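Local coordinates for protein cell death-related nuclease 4 (Caenorhabditis elegans, PDB 5DK5) that degrades RNA and DNA as a 3'-5' exonuclease of the DEDDh family and takes part in the breakdown of DNA during apoptosis, at residues Y37-A48 with I60-N71. Numbering follows the deposited sequence.
Sequences YPCEVIQFAIVA and ISFNKYVKPVLN
E40 OE2 is gripped by two successive backbone N-H groups of the loop 69-71: it takes V69 N at 2.8 Å, nearly straight at 168°, and L70 N at 3.0 Å, the two donors arriving from opposite faces of the carboxylate plane. E40 OE1 takes N71 N at 3.1 Å on its syn side. A water, 2.7 Å from OE1 of E40, also donates to P38 O and accepts from N71 ND2; N71 OD1 accepts a hydrogen bond from T73 N of the second subunit. With CG beside the backbone N (chi1 -62°) and the chain extended beyond it, E40 reaches across to the loop and lays its CB against the P68 ring. A glutamine in its place would probably turn an NH2 toward at least one of the loop N-H groups, leaving it without an acceptor. Further along, strands 41-48 and 61-65 run antiparallel as the hairpin at the edge of the exonuclease sheet, in the RNase H-like fold, beside the strand that carries the magnesium ligands D25 and E27. A classic bulge sets I42 and Q43 together opposite E27, and both stay hydrogen-bonded to its backbone. Regular pairing follows, with F44 opposite K64 and I46 opposite F62, while I42 O receives V66 N from above its carbonyl plane. On the face turned to helix 95-109, the edge of the F62 ring stands against the F44 ring, CE2 3.9 Å from F44 CG and the planes at 76°; F102 packs against both phenylalanines. On the opposite face, Q43 is stretched out, CG anti to its backbone N, and its NE2 meets N63 OD1 at 3.2 Å, the two amides almost coplanar and the bond on an oxygen lone pair, while Y65 CE1 lies 3.9 Å from Q43 CD.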
ATOM      1  N   TYR B  37       6.111   6.934  -4.830  1.00 24.20           N
ATOM      2  CA  TYR B  37       5.893   5.821  -3.921  1.00 24.05           C
ATOM      3  C   TYR B  37       7.105   5.634  -3.008  1.00 25.30           C
ATOM      4  O   TYR B  37       8.236   5.610  -3.488  1.00 28.11           O
ATOM      5  CB  TYR B  37       5.632   4.546  -4.722  1.00 27.41           C
ATOM      6  CG  TYR B  37       5.021   3.418  -3.925  1.00 26.34           C
ATOM      7  CD1 TYR B  37       5.821   2.498  -3.258  1.00 25.25           C
ATOM      8  CD2 TYR B  37       3.643   3.265  -3.851  1.00 22.82           C
ATOM      9  CE1 TYR B  37       5.261   1.462  -2.531  1.00 24.93           C
ATOM     10  CE2 TYR B  37       3.078   2.236  -3.128  1.00 22.95           C
ATOM     11  CZ  TYR B  37       3.889   1.337  -2.471  1.00 23.67           C
ATOM     12  OH  TYR B  37       3.323   0.310  -1.751  1.00 27.26           O
ATOM     13  N   PRO B  38       6.876   5.496  -1.688  1.00 20.71           N
ATOM     14  CA  PRO B  38       7.982   5.333  -0.739  1.00 19.87           C
ATOM     15  C   PRO B  38       8.487   3.894  -0.685  1.00 20.18           C
ATOM     16  O   PRO B  38       8.214   3.173   0.274  1.00 19.32           O
ATOM     17  CB  PRO B  38       7.352   5.756   0.588  1.00 17.07           C
ATOM     18  CG  PRO B  38       5.940   5.317   0.462  1.00 16.58           C
ATOM     19  CD  PRO B  38       5.574   5.510  -0.997  1.00 17.21           C
ATOM     20  N   CYS B  39       9.226   3.494  -1.717  1.00 20.92           N
ATOM     21  CA  CYS B  39       9.710   2.124  -1.850  1.00 21.10           C
ATOM     22  C   CYS B  39      10.488   1.657  -0.624  1.00 22.71           C
ATOM     23  O   CYS B  39      11.478   2.275  -0.230  1.00 21.48           O
ATOM     24  CB  CYS B  39      10.591   1.998  -3.096  1.00 18.84           C
ATOM     25  SG  CYS B  39       9.751   2.394  -4.644  1.00 29.40           S
ATOM     26  N   GLU B  40      10.023   0.560  -0.029  1.00 21.11           N
ATOM     27  CA  GLU B  40      10.707  -0.091   1.084  1.00 21.74           C
ATOM     28  C   GLU B  40      11.229  -1.455   0.657  1.00 21.50           C
ATOM     29  O   GLU B  40      10.530  -2.200  -0.025  1.00 22.78           O
ATOM     30  CB  GLU B  40       9.770  -0.260   2.277  1.00 23.32           C
ATOM     31  CG  GLU B  40       9.245   1.031   2.857  1.00 22.80           C
ATOM     32  CD  GLU B  40       8.187   0.786   3.911  1.00 24.94           C
ATOM     33  OE1 GLU B  40       7.023   0.527   3.536  1.00 24.02           O
ATOM     34  OE2 GLU B  40       8.521   0.838   5.114  1.00 28.85           O
ATOM     35  N   VAL B  41      12.449  -1.783   1.072  1.00 20.79           N
ATOM     36  CA  VAL B  41      13.038  -3.085   0.785  1.00 20.86           C
ATOM     37  C   VAL B  41      12.213  -4.202   1.418  1.00 19.49           C
ATOM     38  O   VAL B  41      11.866  -4.130   2.597  1.00 18.29           O
ATOM     39  CB  VAL B  41      14.488  -3.170   1.305  1.00 23.31           C
ATOM     40  CG1 VAL B  41      15.069  -4.564   1.079  1.00 24.67           C
ATOM     41  CG2 VAL B  41      15.356  -2.123   0.631  1.00 21.78           C
ATOM     42  N   ILE B  42      11.909  -5.234   0.632  1.00 18.10           N
ATOM     43  CA  ILE B  42      11.163  -6.390   1.126  1.00 19.19           C
ATOM     44  C   ILE B  42      11.913  -7.700   0.877  1.00 20.97           C
ATOM     45  O   ILE B  42      11.530  -8.747   1.400  1.00 22.07           O
ATOM     46  CB  ILE B  42       9.761  -6.475   0.489  1.00 17.57           C
ATOM     47  CG1 ILE B  42       9.856  -6.444  -1.037  1.00 19.55           C
ATOM     48  CG2 ILE B  42       8.890  -5.327   0.992  1.00 16.95           C
ATOM     49  CD1 ILE B  42       8.519  -6.617  -1.733  1.00 22.80           C
ATOM     50  N   GLN B  43      12.976  -7.642   0.081  1.00 23.99           N
ATOM     51  CA  GLN B  43      13.883  -8.777  -0.050  1.00 24.71           C
ATOM     52  C   GLN B  43      15.320  -8.308  -0.261  1.00 25.55           C
ATOM     53  O   GLN B  43      15.579  -7.359  -1.002  1.00 25.68           O
ATOM     54  CB  GLN B  43      13.453  -9.697  -1.192  1.00 25.30           C
ATOM     55  CG  GLN B  43      14.243 -10.999  -1.235  1.00 28.41           C
ATOM     56  CD  GLN B  43      13.648 -12.024  -2.180  1.00 31.67           C
ATOM     57  OE1 GLN B  43      12.741 -11.723  -2.957  1.00 34.58           O
ATOM     58  NE2 GLN B  43      14.161 -13.248  -2.117  1.00 31.54           N
ATOM     59  N   PHE B  44      16.242  -8.996   0.406  1.00 26.09           N
ATOM     60  CA  PHE B  44      17.653  -8.632   0.447  1.00 25.55           C
ATOM     61  C   PHE B  44      18.477  -9.848   0.027  1.00 25.53           C
ATOM     62  O   PHE B  44      18.638 -10.785   0.810  1.00 29.34           O
ATOM     63  CB  PHE B  44      18.019  -8.165   1.863  1.00 27.77           C
ATOM     64  CG  PHE B  44      19.308  -7.392   1.959  1.00 30.66           C
ATOM     65  CD1 PHE B  44      20.303  -7.517   1.004  1.00 34.47           C
ATOM     66  CD2 PHE B  44      19.522  -6.538   3.029  1.00 33.13           C
ATOM     67  CE1 PHE B  44      21.482  -6.802   1.114  1.00 37.05           C
ATOM     68  CE2 PHE B  44      20.698  -5.821   3.143  1.00 34.71           C
ATOM     69  CZ  PHE B  44      21.678  -5.954   2.187  1.00 36.27           C
ATOM     70  N   ALA B  45      18.996  -9.831  -1.200  1.00 23.10           N
ATOM     71  CA  ALA B  45      19.658 -11.002  -1.776  1.00 24.21           C
ATOM     72  C   ALA B  45      21.081 -10.703  -2.244  1.00 25.60           C
ATOM     73  O   ALA B  45      21.321  -9.728  -2.957  1.00 26.50           O
ATOM     74  CB  ALA B  45      18.836 -11.550  -2.933  1.00 26.64           C
ATOM     75  N   ILE B  46      22.013 -11.560  -1.838  1.00 25.20           N
ATOM     76  CA  ILE B  46      23.409 -11.452  -2.250  1.00 27.01           C
ATOM     77  C   ILE B  46      23.974 -12.832  -2.579  1.00 27.03           C
ATOM     78  O   ILE B  46      23.654 -13.817  -1.915  1.00 27.96           O
ATOM     79  CB  ILE B  46      24.287 -10.797  -1.155  1.00 29.15           C
ATOM     80  CG1 ILE B  46      23.766  -9.399  -0.808  1.00 29.86           C
ATOM     81  CG2 ILE B  46      25.747 -10.712  -1.613  1.00 30.54           C
ATOM     82  CD1 ILE B  46      24.472  -8.748   0.371  1.00 30.96           C
ATOM     83  N   VAL B  47      24.801 -12.891  -3.620  1.00 30.31           N
ATOM     84  CA  VAL B  47      25.581 -14.084  -3.930  1.00 31.67           C
ATOM     85  C   VAL B  47      27.022 -13.668  -4.208  1.00 33.39           C
ATOM     86  O   VAL B  47      27.273 -12.649  -4.854  1.00 34.80           O
ATOM     87  CB  VAL B  47      25.009 -14.862  -5.138  1.00 34.41           C
ATOM     88  CG1 VAL B  47      25.063 -14.021  -6.405  1.00 36.46           C
ATOM     89  CG2 VAL B  47      25.760 -16.174  -5.332  1.00 35.25           C
ATOM     90  N   ALA B  48      27.965 -14.459  -3.708  1.00 30.47           N
ATOM     91  CA  ALA B  48      29.378 -14.123  -3.811  1.00 31.27           C
ATOM     92  C   ALA B  48      30.002 -14.725  -5.066  1.00 32.52           C
ATOM     93  O   ALA B  48      29.651 -15.830  -5.478  1.00 33.03           O
ATOM     94  CB  ALA B  48      30.116 -14.598  -2.574  1.00 31.47           C
ATOM     95  N   ILE B  60      27.729 -19.459  -0.705  1.00 34.10           N
ATOM     96  CA  ILE B  60      27.981 -18.213   0.008  1.00 35.01           C
ATOM     97  C   ILE B  60      26.962 -17.172  -0.435  1.00 32.35           C
ATOM     98  O   ILE B  60      27.163 -16.479  -1.433  1.00 30.77           O
ATOM     99  CB  ILE B  60      29.405 -17.679  -0.239  1.00 39.62           C
ATOM    100  CG1 ILE B  60      30.443 -18.755   0.095  1.00 43.10           C
ATOM    101  CG2 ILE B  60      29.642 -16.413   0.591  1.00 39.96           C
ATOM    102  CD1 ILE B  60      31.876 -18.347  -0.194  1.00 47.92           C
ATOM    103  N   SER B  61      25.871 -17.065   0.314  1.00 35.94           N
ATOM    104  CA  SER B  61      24.788 -16.167  -0.051  1.00 34.13           C
ATOM    105  C   SER B  61      24.050 -15.626   1.166  1.00 35.00           C
ATOM    106  O   SER B  61      24.029 -16.244   2.231  1.00 36.50           O
ATOM    107  CB  SER B  61      23.802 -16.885  -0.973  1.00 35.20           C
ATOM    108  OG  SER B  61      23.371 -18.105  -0.400  1.00 38.21           O
ATOM    109  N   PHE B  62      23.457 -14.452   0.979  1.00 31.47           N
ATOM    110  CA  PHE B  62      22.598 -13.821   1.967  1.00 28.92           C
ATOM    111  C   PHE B  62      21.240 -13.594   1.318  1.00 29.65           C
ATOM    112  O   PHE B  62      21.161 -12.964   0.268  1.00 32.00           O
ATOM    113  CB  PHE B  62      23.204 -12.502   2.442  1.00 27.13           C
ATOM    114  CG  PHE B  62      22.416 -11.823   3.523  1.00 29.70           C
ATOM    115  CD1 PHE B  62      22.647 -12.123   4.853  1.00 29.18           C
ATOM    116  CD2 PHE B  62      21.455 -10.877   3.209  1.00 23.90           C
ATOM    117  CE1 PHE B  62      21.929 -11.500   5.853  1.00 24.05           C
ATOM    118  CE2 PHE B  62      20.734 -10.249   4.205  1.00 23.18           C
ATOM    119  CZ  PHE B  62      20.972 -10.559   5.529  1.00 23.83           C
ATOM    120  N   ASN B  63      20.182 -14.112   1.932  1.00 30.35           N
ATOM    121  CA  ASN B  63      18.850 -14.038   1.339  1.00 30.14           C
ATOM    122  C   ASN B  63      17.763 -13.945   2.405  1.00 29.07           C
ATOM    123  O   ASN B  63      17.369 -14.949   2.998  1.00 29.27           O
ATOM    124  CB  ASN B  63      18.605 -15.251   0.439  1.00 30.61           C
ATOM    125  CG  ASN B  63      17.337 -15.121  -0.386  1.00 29.61           C
ATOM    126  OD1 ASN B  63      16.714 -14.060  -0.429  1.00 27.22           O
ATOM    127  ND2 ASN B  63      16.954 -16.203  -1.051  1.00 31.46           N
ATOM    128  N   LYS B  64      17.284 -12.727   2.634  1.00 23.99           N
ATOM    129  CA  LYS B  64      16.298 -12.463   3.674  1.00 26.25           C
ATOM    130  C   LYS B  64      15.132 -11.648   3.139  1.00 23.14           C
ATOM    131  O   LYS B  64      15.305 -10.776   2.287  1.00 23.06           O
ATOM    132  CB  LYS B  64      16.942 -11.721   4.849  1.00 32.85           C
ATOM    133  CG  LYS B  64      17.295 -12.596   6.045  1.00 36.80           C
ATOM    134  CD  LYS B  64      18.622 -13.299   5.864  1.00 39.52           C
ATOM    135  CE  LYS B  64      19.168 -13.776   7.200  1.00 40.91           C
ATOM    136  NZ  LYS B  64      18.236 -14.709   7.885  1.00 43.37           N
ATOM    137  N   TYR B  65      13.941 -11.951   3.641  1.00 26.72           N
ATOM    138  CA  TYR B  65      12.780 -11.102   3.428  1.00 23.92           C
ATOM    139  C   TYR B  65      12.836  -9.959   4.433  1.00 22.96           C
ATOM    140  O   TYR B  65      13.507 -10.070   5.460  1.00 21.85           O
ATOM    141  CB  TYR B  65      11.484 -11.897   3.580  1.00 24.56           C
ATOM    142  CG  TYR B  65      11.281 -12.934   2.502  1.00 24.45           C
ATOM    143  CD1 TYR B  65      11.095 -12.555   1.180  1.00 25.12           C
ATOM    144  CD2 TYR B  65      11.268 -14.291   2.802  1.00 25.45           C
ATOM    145  CE1 TYR B  65      10.908 -13.492   0.187  1.00 26.65           C
ATOM    146  CE2 TYR B  65      11.079 -15.239   1.814  1.00 27.36           C
ATOM    147  CZ  TYR B  65      10.899 -14.833   0.507  1.00 29.22           C
ATOM    148  OH  TYR B  65      10.711 -15.764  -0.489  1.00 32.65           O
ATOM    149  N   VAL B  66      12.139  -8.869   4.130  1.00 19.69           N
ATOM    150  CA  VAL B  66      12.114  -7.698   5.002  1.00 19.79           C
ATOM    151  C   VAL B  66      10.683  -7.194   5.157  1.00 19.63           C
ATOM    152  O   VAL B  66       9.949  -7.082   4.178  1.00 21.87           O
ATOM    153  CB  VAL B  66      13.002  -6.563   4.449  1.00 18.34           C
ATOM    154  CG1 VAL B  66      12.995  -5.361   5.388  1.00 20.95           C
ATOM    155  CG2 VAL B  66      14.420  -7.049   4.240  1.00 19.04           C
ATOM    156  N   LYS B  67      10.289  -6.896   6.392  1.00 18.16           N
ATOM    157  CA  LYS B  67       8.954  -6.378   6.658  1.00 19.13           C
ATOM    158  C   LYS B  67       8.924  -4.854   6.495  1.00 16.90           C
ATOM    159  O   LYS B  67       9.611  -4.146   7.232  1.00 16.47           O
ATOM    160  CB  LYS B  67       8.494  -6.760   8.066  1.00 25.16           C
ATOM    161  CG  LYS B  67       7.070  -6.296   8.387  1.00 31.44           C
ATOM    162  CD  LYS B  67       6.737  -6.442   9.859  1.00 35.96           C
ATOM    163  CE  LYS B  67       6.503  -7.889  10.239  1.00 43.68           C
ATOM    164  NZ  LYS B  67       6.224  -8.034  11.695  1.00 49.99           N
ATOM    165  N   PRO B  68       8.132  -4.343   5.533  1.00 21.22           N
ATOM    166  CA  PRO B  68       7.970  -2.890   5.393  1.00 23.00           C
ATOM    167  C   PRO B  68       7.046  -2.321   6.468  1.00 22.32           C
ATOM    168  O   PRO B  68       6.275  -3.084   7.047  1.00 22.54           O
ATOM    169  CB  PRO B  68       7.358  -2.741   4.001  1.00 24.32           C
ATOM    170  CG  PRO B  68       6.583  -3.991   3.812  1.00 22.25           C
ATOM    171  CD  PRO B  68       7.327  -5.077   4.539  1.00 21.56           C
ATOM    172  N   VAL B  69       7.117  -1.016   6.724  1.00 26.32           N
ATOM    173  CA  VAL B  69       6.336  -0.397   7.800  1.00 26.82           C
ATOM    174  C   VAL B  69       5.445   0.750   7.319  1.00 25.42           C
ATOM    175  O   VAL B  69       4.500   1.130   8.009  1.00 29.37           O
ATOM    176  CB  VAL B  69       7.255   0.138   8.919  1.00 27.83           C
ATOM    177  CG1 VAL B  69       8.039  -1.005   9.554  1.00 28.92           C
ATOM    178  CG2 VAL B  69       8.203   1.204   8.381  1.00 26.89           C
ATOM    179  N   LEU B  70       5.749   1.308   6.150  1.00 22.01           N
ATOM    180  CA  LEU B  70       4.933   2.384   5.584  1.00 21.10           C
ATOM    181  C   LEU B  70       3.747   1.815   4.811  1.00 20.97           C
ATOM    182  O   LEU B  70       2.621   2.295   4.940  1.00 22.99           O
ATOM    183  CB  LEU B  70       5.768   3.280   4.667  1.00 21.11           C
ATOM    184  CG  LEU B  70       6.976   3.977   5.295  1.00 20.75           C
ATOM    185  CD1 LEU B  70       7.704   4.795   4.243  1.00 21.21           C
ATOM    186  CD2 LEU B  70       6.549   4.859   6.456  1.00 20.93           C
ATOM    187  N   ASN B  71       4.019   0.798   3.999  1.00 16.98           N
ATOM    188  CA  ASN B  71       2.985   0.072   3.270  1.00 17.32           C
ATOM    189  C   ASN B  71       3.155  -1.416   3.524  1.00 17.90           C
ATOM    190  O   ASN B  71       4.003  -2.072   2.918  1.00 18.07           O
ATOM    191  CB  ASN B  71       3.051   0.380   1.777  1.00 16.42           C
ATOM    192  CG  ASN B  71       2.689   1.820   1.468  1.00 17.78           C
ATOM    193  OD1 ASN B  71       1.518   2.199   1.502  1.00 17.98           O
ATOM    194  ND2 ASN B  71       3.696   2.631   1.164  1.00 17.75           N
TER
HETATM  195  O   HOH W   1       6.388   1.197   1.032  1.00 18.82           O